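Local coordinates for phosphate binding protein (PDB 4JWO), which probably binds phosphate as the extracytoplasmic solute-binding component of a transport system that carries the ion across the cytoplasmic membrane, at residues I132-L144 and Y321-R335. Numbering follows the deposited sequence. Where two conformers were deposited one is given.
Sequences IDYVEFQVAIDGL and YIKVPKSVKETMQQR
Ile141 and Ile322 join the segments through a single antiparallel hydrogen-bonded pair: Ile141 N donates to Ile322 O at 2.9 Å, and Ile322 N returns a bond to Ile141 O. A water extends this link, donating to Val139 O and accepting from Val324 N. At the other end, Arg335 NH1 donates to Glu136 O at 2.8 Å, the oxygen lying in the guanidinium plane but NH1 above the carbonyl plane. A bend at chi3 (-71°) turns the guanidinium to that carbonyl; a second water bridges NH1 to Glu136 OE2, with no direct salt bridge.

Van der Waals contacts fill the interval. The extended Gln138 side chain crosses Val328 at roughly a right angle, its CD 3.6 Å from Val328 CG1. Met332, a bent selenomethionine, brings SE within 3.4 Å of Gln138 N. Apolar pairs are Phe137 CD1 with Met332 CB (4.2 Å) and Ile141 CD1 with Pro325 CD (4.1 Å).

Tyr321 CE1 approaches Asp142 CG at 3.5 Å, ring and carboxylate planes 53° apart; Tyr321 OH is hydrogen-bonded to Thr70 O.

The first turns of helix 326-340 pack on Val135-Gln138 of strand 134-148, the Tyr321-Pro325 lead-in meets Gln138-Asp142, and strand 283-291 pairs alongside: an alpha/beta layering characteristic of periplasmic binding protein folds.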
ATOM      1  N   ILE A 132     -20.710  10.219  13.897  1.00 47.65           N
ATOM      2  CA  ILE A 132     -19.848  10.370  12.730  1.00 45.19           C
ATOM      3  C   ILE A 132     -20.325   9.456  11.603  1.00 55.31           C
ATOM      4  O   ILE A 132     -20.318   8.231  11.734  1.00 55.93           O
ATOM      5  CB  ILE A 132     -18.367  10.071  13.072  1.00 43.49           C
ATOM      6  CG1 ILE A 132     -17.876  10.993  14.193  1.00 45.30           C
ATOM      7  CG2 ILE A 132     -17.484  10.237  11.848  1.00 47.46           C
ATOM      8  CD1 ILE A 132     -16.422  10.762  14.570  1.00 45.66           C
ATOM      9  N   ASP A 133     -20.746  10.062  10.499  1.00 44.49           N
ATOM     10  CA  ASP A 133     -21.259   9.323   9.356  1.00 44.83           C
ATOM     11  C   ASP A 133     -20.182   9.213   8.282  1.00 45.40           C
ATOM     12  O   ASP A 133     -20.143  10.011   7.343  1.00 39.76           O
ATOM     13  CB  ASP A 133     -22.484  10.041   8.798  1.00 50.48           C
ATOM     14  CG  ASP A 133     -23.311   9.169   7.881  1.00 56.19           C
ATOM     15  OD1 ASP A 133     -22.874   8.040   7.557  1.00 52.82           O
ATOM     16  OD2 ASP A 133     -24.404   9.623   7.479  1.00 61.20           O
ATOM     17  N   TYR A 134     -19.310   8.217   8.421  1.00 35.19           N
ATOM     18  CA  TYR A 134     -18.157   8.089   7.539  1.00 30.86           C
ATOM     19  C   TYR A 134     -18.552   7.679   6.117  1.00 33.64           C
ATOM     20  O   TYR A 134     -19.542   6.978   5.914  1.00 35.58           O
ATOM     21  CB  TYR A 134     -17.152   7.086   8.123  1.00 31.33           C
ATOM     22  CG  TYR A 134     -17.556   5.625   8.011  1.00 37.92           C
ATOM     23  CD1 TYR A 134     -17.289   4.898   6.858  1.00 39.62           C
ATOM     24  CD2 TYR A 134     -18.170   4.971   9.065  1.00 47.71           C
ATOM     25  CE1 TYR A 134     -17.644   3.572   6.749  1.00 49.65           C
ATOM     26  CE2 TYR A 134     -18.525   3.633   8.965  1.00 49.70           C
ATOM     27  CZ  TYR A 134     -18.259   2.942   7.804  1.00 54.50           C
ATOM     28  OH  TYR A 134     -18.609   1.616   7.691  1.00 61.39           O
ATOM     29  N   VAL A 135     -17.762   8.107   5.137  1.00 29.91           N
ATOM     30  CA  VAL A 135     -17.920   7.641   3.763  1.00 31.36           C
ATOM     31  C   VAL A 135     -16.589   7.069   3.294  1.00 26.10           C
ATOM     32  O   VAL A 135     -15.543   7.698   3.453  1.00 25.07           O
ATOM     33  CB  VAL A 135     -18.362   8.771   2.812  1.00 27.44           C
ATOM     34  CG1 VAL A 135     -18.735   8.194   1.458  1.00 33.80           C
ATOM     35  CG2 VAL A 135     -19.539   9.536   3.402  1.00 32.93           C
ATOM     36  N   GLU A 136     -16.633   5.870   2.717  1.00 24.94           N
ATOM     37  CA  GLU A 136     -15.428   5.160   2.310  1.00 22.26           C
ATOM     38  C   GLU A 136     -15.212   5.269   0.807  1.00 24.32           C
ATOM     39  O   GLU A 136     -16.124   5.029   0.017  1.00 24.27           O
ATOM     40  CB  GLU A 136     -15.559   3.689   2.709  1.00 22.81           C
ATOM     41  CG  GLU A 136     -14.540   2.758   2.115  1.00 23.56           C
ATOM     42  CD  GLU A 136     -14.778   1.336   2.577  1.00 34.69           C
ATOM     43  OE1 GLU A 136     -14.732   1.106   3.806  1.00 34.06           O
ATOM     44  OE2 GLU A 136     -15.043   0.457   1.725  1.00 30.26           O
ATOM     45  N   PHE A 137     -14.005   5.648   0.412  1.00 24.84           N
ATOM     46  CA  PHE A 137     -13.653   5.707  -1.001  1.00 23.59           C
ATOM     47  C   PHE A 137     -12.435   4.851  -1.305  1.00 21.82           C
ATOM     48  O   PHE A 137     -11.363   5.097  -0.768  1.00 23.84           O
ATOM     49  CB  PHE A 137     -13.382   7.158  -1.397  1.00 27.21           C
ATOM     50  CG  PHE A 137     -14.584   8.040  -1.289  1.00 25.62           C
ATOM     51  CD1 PHE A 137     -15.592   7.965  -2.237  1.00 25.43           C
ATOM     52  CD2 PHE A 137     -14.724   8.935  -0.235  1.00 25.23           C
ATOM     53  CE1 PHE A 137     -16.718   8.769  -2.148  1.00 26.76           C
ATOM     54  CE2 PHE A 137     -15.846   9.744  -0.137  1.00 26.01           C
ATOM     55  CZ  PHE A 137     -16.847   9.662  -1.103  1.00 25.93           C
ATOM     56  N   GLN A 138     -12.596   3.843  -2.166  1.00 20.02           N
ATOM     57  CA  GLN A 138     -11.454   3.072  -2.636  1.00 21.82           C
ATOM     58  C   GLN A 138     -10.752   3.870  -3.732  1.00 24.59           C
ATOM     59  O   GLN A 138     -11.374   4.252  -4.724  1.00 23.55           O
ATOM     60  CB  GLN A 138     -11.902   1.718  -3.182  1.00 20.65           C
ATOM     61  CG  GLN A 138     -10.747   0.812  -3.563  1.00 18.76           C
ATOM     62  CD  GLN A 138     -11.201  -0.542  -4.062  1.00 19.35           C
ATOM     63  OE1 GLN A 138     -12.272  -1.036  -3.687  1.00 27.32           O
ATOM     64  NE2 GLN A 138     -10.403  -1.142  -4.906  1.00 19.84           N
ATOM     65  N   VAL A 139      -9.461   4.124  -3.564  1.00 20.68           N
ATOM     66  CA  VAL A 139      -8.784   5.074  -4.450  1.00 21.81           C
ATOM     67  C   VAL A 139      -7.636   4.499  -5.275  1.00 22.02           C
ATOM     68  O   VAL A 139      -7.204   5.114  -6.243  1.00 23.56           O
ATOM     69  CB  VAL A 139      -8.300   6.323  -3.680  1.00 21.96           C
ATOM     70  CG1 VAL A 139      -9.483   7.023  -3.032  1.00 19.74           C
ATOM     71  CG2 VAL A 139      -7.258   5.947  -2.623  1.00 22.18           C
ATOM     72  N   ALA A 140      -7.150   3.325  -4.894  1.00 17.89           N
ATOM     73  CA  ALA A 140      -6.014   2.715  -5.563  1.00 17.29           C
ATOM     74  C   ALA A 140      -5.872   1.290  -5.097  1.00 16.78           C
ATOM     75  O   ALA A 140      -6.513   0.881  -4.136  1.00 18.22           O
ATOM     76  CB  ALA A 140      -4.736   3.494  -5.238  1.00 20.53           C
ATOM     77  N   ILE A 141      -5.033   0.536  -5.790  1.00 17.42           N
ATOM     78  CA  ILE A 141      -4.617  -0.773  -5.323  1.00 16.58           C
ATOM     79  C   ILE A 141      -3.104  -0.736  -5.161  1.00 18.41           C
ATOM     80  O   ILE A 141      -2.393  -0.230  -6.028  1.00 18.54           O
ATOM     81  CB  ILE A 141      -5.042  -1.876  -6.301  1.00 16.43           C
ATOM     82  CG1 ILE A 141      -6.564  -2.001  -6.330  1.00 18.42           C
ATOM     83  CG2 ILE A 141      -4.433  -3.206  -5.899  1.00 17.52           C
ATOM     84  CD1 ILE A 141      -7.067  -3.008  -7.374  1.00 20.11           C
ATOM     85  N   ASP A 142      -2.617  -1.256  -4.036  1.00 15.89           N
ATOM     86  CA  ASP A 142      -1.187  -1.264  -3.734  1.00 15.13           C
ATOM     87  C   ASP A 142      -0.705  -2.697  -3.844  1.00 14.97           C
ATOM     88  O   ASP A 142      -1.172  -3.559  -3.107  1.00 17.24           O
ATOM     89  CB  ASP A 142      -0.971  -0.748  -2.301  1.00 17.66           C
ATOM     90  CG  ASP A 142       0.508  -0.639  -1.911  1.00 18.15           C
ATOM     91  OD1 ASP A 142       1.372  -1.103  -2.664  1.00 20.60           O
ATOM     92  OD2 ASP A 142       0.797  -0.093  -0.822  1.00 21.04           O
ATOM     93  N   GLY A 143       0.211  -2.962  -4.773  1.00 14.85           N
ATOM     94  CA  GLY A 143       0.770  -4.291  -4.928  1.00 14.14           C
ATOM     95  C   GLY A 143       2.274  -4.311  -4.724  1.00 15.89           C
ATOM     96  O   GLY A 143       2.976  -3.426  -5.199  1.00 16.77           O
ATOM     97  N   LEU A 144       2.765  -5.317  -4.010  1.00 14.70           N
ATOM     98  CA  LEU A 144       4.199  -5.517  -3.831  1.00 14.71           C
ATOM     99  C   LEU A 144       4.612  -6.839  -4.433  1.00 15.76           C
ATOM    100  O   LEU A 144       3.863  -7.809  -4.369  1.00 15.47           O
ATOM    101  CB  LEU A 144       4.554  -5.581  -2.352  1.00 16.37           C
ATOM    102  CG  LEU A 144       4.307  -4.356  -1.489  1.00 17.24           C
ATOM    103  CD1 LEU A 144       4.950  -4.600  -0.128  1.00 17.31           C
ATOM    104  CD2 LEU A 144       4.854  -3.095  -2.138  1.00 19.78           C
ATOM    105  N   TYR A 321       1.277   3.383  -8.012  1.00 17.67           N
ATOM    106  CA  TYR A 321       0.210   2.483  -7.603  1.00 17.86           C
ATOM    107  C   TYR A 321      -0.612   2.054  -8.812  1.00 17.02           C
ATOM    108  O   TYR A 321      -0.373   2.503  -9.934  1.00 18.94           O
ATOM    109  CB  TYR A 321      -0.695   3.144  -6.549  1.00 17.61           C
ATOM    110  CG  TYR A 321      -0.068   3.282  -5.170  1.00 20.90           C
ATOM    111  CD1 TYR A 321       0.707   2.268  -4.628  1.00 21.21           C
ATOM    112  CD2 TYR A 321      -0.266   4.424  -4.408  1.00 23.49           C
ATOM    113  CE1 TYR A 321       1.280   2.398  -3.355  1.00 21.81           C
ATOM    114  CE2 TYR A 321       0.298   4.557  -3.141  1.00 27.77           C
ATOM    115  CZ  TYR A 321       1.063   3.537  -2.622  1.00 20.41           C
ATOM    116  OH  TYR A 321       1.623   3.679  -1.371  1.00 25.39           O
ATOM    117  N   ILE A 322      -1.573   1.173  -8.571  1.00 17.61           N
ATOM    118  CA  ILE A 322      -2.448   0.646  -9.613  1.00 16.97           C
ATOM    119  C   ILE A 322      -3.800   1.359  -9.510  1.00 19.66           C
ATOM    120  O   ILE A 322      -4.373   1.460  -8.424  1.00 19.44           O
ATOM    121  CB  ILE A 322      -2.626  -0.883  -9.427  1.00 19.16           C
ATOM    122  CG1 ILE A 322      -1.281  -1.594  -9.661  1.00 22.69           C
ATOM    123  CG2 ILE A 322      -3.710  -1.405 -10.346  1.00 20.59           C
ATOM    124  CD1 ILE A 322      -1.209  -3.011  -9.114  1.00 24.36           C
ATOM    125  N   LYS A 323      -4.302   1.883 -10.625  1.00 19.03           N
ATOM    126  CA  LYS A 323      -5.569   2.609 -10.560  1.00 19.57           C
ATOM    127  C   LYS A 323      -6.701   1.605 -10.384  1.00 19.76           C
ATOM    128  O   LYS A 323      -6.576   0.441 -10.782  1.00 20.43           O
ATOM    129  CB  LYS A 323      -5.780   3.500 -11.792  1.00 23.45           C
ATOM    130  CG  LYS A 323      -6.016   2.751 -13.079  1.00 25.39           C
ATOM    131  CD  LYS A 323      -6.307   3.715 -14.217  1.00 33.61           C
ATOM    132  CE  LYS A 323      -6.550   2.964 -15.519  1.00 35.25           C
ATOM    133  NZ  LYS A 323      -6.964   3.906 -16.599  1.00 39.21           N
ATOM    134  N   VAL A 324      -7.794   2.042  -9.764  1.00 20.73           N
ATOM    135  CA  VAL A 324      -8.911   1.134  -9.501  1.00 21.35           C
ATOM    136  C   VAL A 324      -9.618   0.714 -10.797  1.00 23.88           C
ATOM    137  O   VAL A 324      -9.643   1.464 -11.781  1.00 23.75           O
ATOM    138  CB  VAL A 324      -9.950   1.767  -8.542  1.00 18.50           C
ATOM    139  CG1 VAL A 324      -9.324   2.038  -7.169  1.00 19.43           C
ATOM    140  CG2 VAL A 324     -10.524   3.038  -9.143  1.00 25.14           C
ATOM    141  N   PRO A 325     -10.195  -0.498 -10.800  1.00 21.08           N
ATOM    142  CA  PRO A 325     -11.036  -0.964 -11.908  1.00 22.05           C
ATOM    143  C   PRO A 325     -12.177   0.013 -12.192  1.00 20.70           C
ATOM    144  O   PRO A 325     -12.574   0.753 -11.293  1.00 21.20           O
ATOM    145  CB  PRO A 325     -11.600  -2.285 -11.379  1.00 24.69           C
ATOM    146  CG  PRO A 325     -10.550  -2.776 -10.425  1.00 23.88           C
ATOM    147  CD  PRO A 325     -10.004  -1.539  -9.772  1.00 19.92           C
ATOM    148  N   LYS A 326     -12.683   0.022 -13.421  1.00 20.72           N
ATOM    149  CA  LYS A 326     -13.759   0.935 -13.782  1.00 24.71           C
ATOM    150  C   LYS A 326     -14.979   0.732 -12.888  1.00 22.11           C
ATOM    151  O   LYS A 326     -15.651   1.699 -12.534  1.00 24.22           O
ATOM    152  CB  LYS A 326     -14.164   0.773 -15.255  1.00 27.91           C
ATOM    153  CG  LYS A 326     -13.123   1.225 -16.274  1.00 37.84           C
ATOM    154  CD  LYS A 326     -12.867   2.725 -16.198  1.00 43.54           C
ATOM    155  CE  LYS A 326     -11.707   3.137 -17.101  1.00 50.19           C
ATOM    156  NZ  LYS A 326     -11.551   4.620 -17.161  1.00 46.46           N
ATOM    157  N   SER A 327     -15.277  -0.516 -12.529  1.00 22.98           N
ATOM    158  CA  SER A 327     -16.456  -0.765 -11.699  1.00 23.15           C
ATOM    159  C   SER A 327     -16.293  -0.111 -10.338  1.00 21.05           C
ATOM    160  O   SER A 327     -17.259   0.387  -9.759  1.00 22.33           O
ATOM    161  CB  SER A 327     -16.761  -2.262 -11.568  1.00 22.78           C
ATOM    162  OG  SER A 327     -15.766  -2.915 -10.797  1.00 21.61           O
ATOM    163  N   VAL A 328     -15.062  -0.089  -9.836  1.00 18.59           N
ATOM    164  CA  VAL A 328     -14.776   0.571  -8.566  1.00 18.67           C
ATOM    165  C   VAL A 328     -14.961   2.086  -8.702  1.00 23.36           C
ATOM    166  O   VAL A 328     -15.616   2.710  -7.873  1.00 21.63           O
ATOM    167  CB  VAL A 328     -13.356   0.246  -8.054  1.00 17.23           C
ATOM    168  CG1 VAL A 328     -13.076   1.020  -6.772  1.00 18.17           C
ATOM    169  CG2 VAL A 328     -13.203  -1.251  -7.821  1.00 16.49           C
ATOM    170  N   LYS A 329     -14.392   2.661  -9.759  1.00 19.75           N
ATOM    171  CA  LYS A 329     -14.507   4.095 -10.030  1.00 23.25           C
ATOM    172  C   LYS A 329     -15.961   4.525 -10.118  1.00 23.45           C
ATOM    173  O   LYS A 329     -16.356   5.533  -9.520  1.00 24.87           O
ATOM    174  CB  LYS A 329     -13.788   4.450 -11.331  1.00 24.73           C
ATOM    175  CG  LYS A 329     -13.912   5.907 -11.754  1.00 28.67           C
ATOM    176  CD  LYS A 329     -13.082   6.166 -13.015  1.00 33.59           C
ATOM    177  CE  LYS A 329     -13.147   7.626 -13.446  1.00 37.59           C
ATOM    178  NZ  LYS A 329     -12.329   7.878 -14.663  1.00 41.89           N
ATOM    179  N   GLU A 330     -16.760   3.758 -10.853  1.00 25.93           N
ATOM    180  CA  GLU A 330     -18.176   4.071 -11.029  0.57 26.33           C
ATOM    181  C   GLU A 330     -18.875   4.106  -9.678  1.00 27.71           C
ATOM    182  O   GLU A 330     -19.627   5.026  -9.369  1.00 26.32           O
ATOM    183  CB  GLU A 330     -18.858   3.043 -11.942  0.57 26.75           C
ATOM    184  CG  GLU A 330     -20.372   3.231 -12.059  0.57 28.28           C
ATOM    185  CD  GLU A 330     -21.053   2.203 -12.962  0.57 31.51           C
ATOM    186  OE1 GLU A 330     -20.458   1.799 -13.984  0.57 40.45           O
ATOM    187  OE2 GLU A 330     -22.196   1.803 -12.647  0.57 29.32           O
ATOM    188  N   THR A 331     -18.614   3.086  -8.872  1.00 27.22           N
ATOM    189  CA  THR A 331     -19.247   2.974  -7.564  1.00 26.65           C
ATOM    190  C   THR A 331     -18.856   4.128  -6.637  1.00 27.66           C
ATOM    191  O   THR A 331     -19.709   4.727  -5.979  1.00 30.04           O
ATOM    192  CB  THR A 331     -18.916   1.626  -6.912  1.00 33.59           C
ATOM    193  OG1 THR A 331     -19.492   0.572  -7.697  1.00 34.90           O
ATOM    194  CG2 THR A 331     -19.460   1.564  -5.500  1.00 32.53           C
HETATM  195  N   MSE A 332     -17.569   4.457  -6.600  1.00 24.03           N
HETATM  196  CA  MSE A 332     -17.098   5.556  -5.759  1.00 21.57           C
HETATM  197  C   MSE A 332     -17.670   6.917  -6.166  1.00 21.87           C
HETATM  198  O   MSE A 332     -17.987   7.733  -5.307  1.00 25.35           O
HETATM  199  CB  MSE A 332     -15.564   5.607  -5.719  1.00 19.93           C
HETATM  200  CG  MSE A 332     -14.919   4.312  -5.237  1.00 21.79           C
HETATM  201 SE   MSE A 332     -15.722   3.663  -3.587  0.73 23.87          SE
HETATM  202  CE  MSE A 332     -15.829   1.774  -4.050  1.00 22.16           C
ATOM    203  N   GLN A 333     -17.789   7.168  -7.467  1.00 23.10           N
ATOM    204  CA  GLN A 333     -18.389   8.410  -7.946  1.00 23.13           C
ATOM    205  C   GLN A 333     -19.857   8.488  -7.566  1.00 24.17           C
ATOM    206  O   GLN A 333     -20.368   9.536  -7.181  1.00 25.22           O
ATOM    207  CB  GLN A 333     -18.247   8.538  -9.465  1.00 27.41           C
ATOM    208  CG  GLN A 333     -16.829   8.734  -9.948  1.00 30.31           C
ATOM    209  CD  GLN A 333     -16.726   8.790 -11.464  1.00 38.20           C
ATOM    210  OE1 GLN A 333     -17.628   8.339 -12.177  1.00 42.26           O
ATOM    211  NE2 GLN A 333     -15.623   9.344 -11.966  1.00 43.90           N
ATOM    212  N   GLN A 334     -20.541   7.364  -7.684  1.00 24.72           N
ATOM    213  CA  GLN A 334     -21.945   7.327  -7.361  1.00 26.99           C
ATOM    214  C   GLN A 334     -22.119   7.510  -5.854  1.00 25.91           C
ATOM    215  O   GLN A 334     -23.040   8.179  -5.397  1.00 31.39           O
ATOM    216  CB  GLN A 334     -22.551   6.023  -7.892  1.00 30.96           C
ATOM    217  CG  GLN A 334     -22.623   6.002  -9.429  1.00 31.55           C
ATOM    218  CD  GLN A 334     -22.841   4.618 -10.023  1.00 33.53           C
ATOM    219  OE1 GLN A 334     -22.464   3.606  -9.430  1.00 32.56           O
ATOM    220  NE2 GLN A 334     -23.436   4.573 -11.211  1.00 35.45           N
ATOM    221  N   ARG A 335     -21.189   6.949  -5.093  1.00 27.79           N
ATOM    222  CA  ARG A 335     -21.174   7.070  -3.638  1.00 25.41           C
ATOM    223  C   ARG A 335     -20.963   8.524  -3.189  1.00 29.56           C
ATOM    224  O   ARG A 335     -21.606   9.001  -2.256  1.00 30.15           O
ATOM    225  CB  ARG A 335     -20.077   6.156  -3.073  1.00 32.85           C
ATOM    226  CG  ARG A 335     -20.081   5.964  -1.572  1.00 29.57           C
ATOM    227  CD  ARG A 335     -19.048   4.933  -1.139  1.00 26.10           C
ATOM    228  NE  ARG A 335     -19.395   3.563  -1.506  1.00 29.49           N
ATOM    229  CZ  ARG A 335     -18.591   2.520  -1.342  1.00 25.90           C
ATOM    230  NH1 ARG A 335     -17.371   2.681  -0.831  1.00 25.36           N
ATOM    231  NH2 ARG A 335     -18.991   1.311  -1.716  1.00 38.09           N
TER
HETATM  232  O   HOH W   1     -14.771   1.087  -0.958  1.00 28.67           O
HETATM  233  O   HOH W   2      -7.439   4.894  -8.954  1.00 24.72           O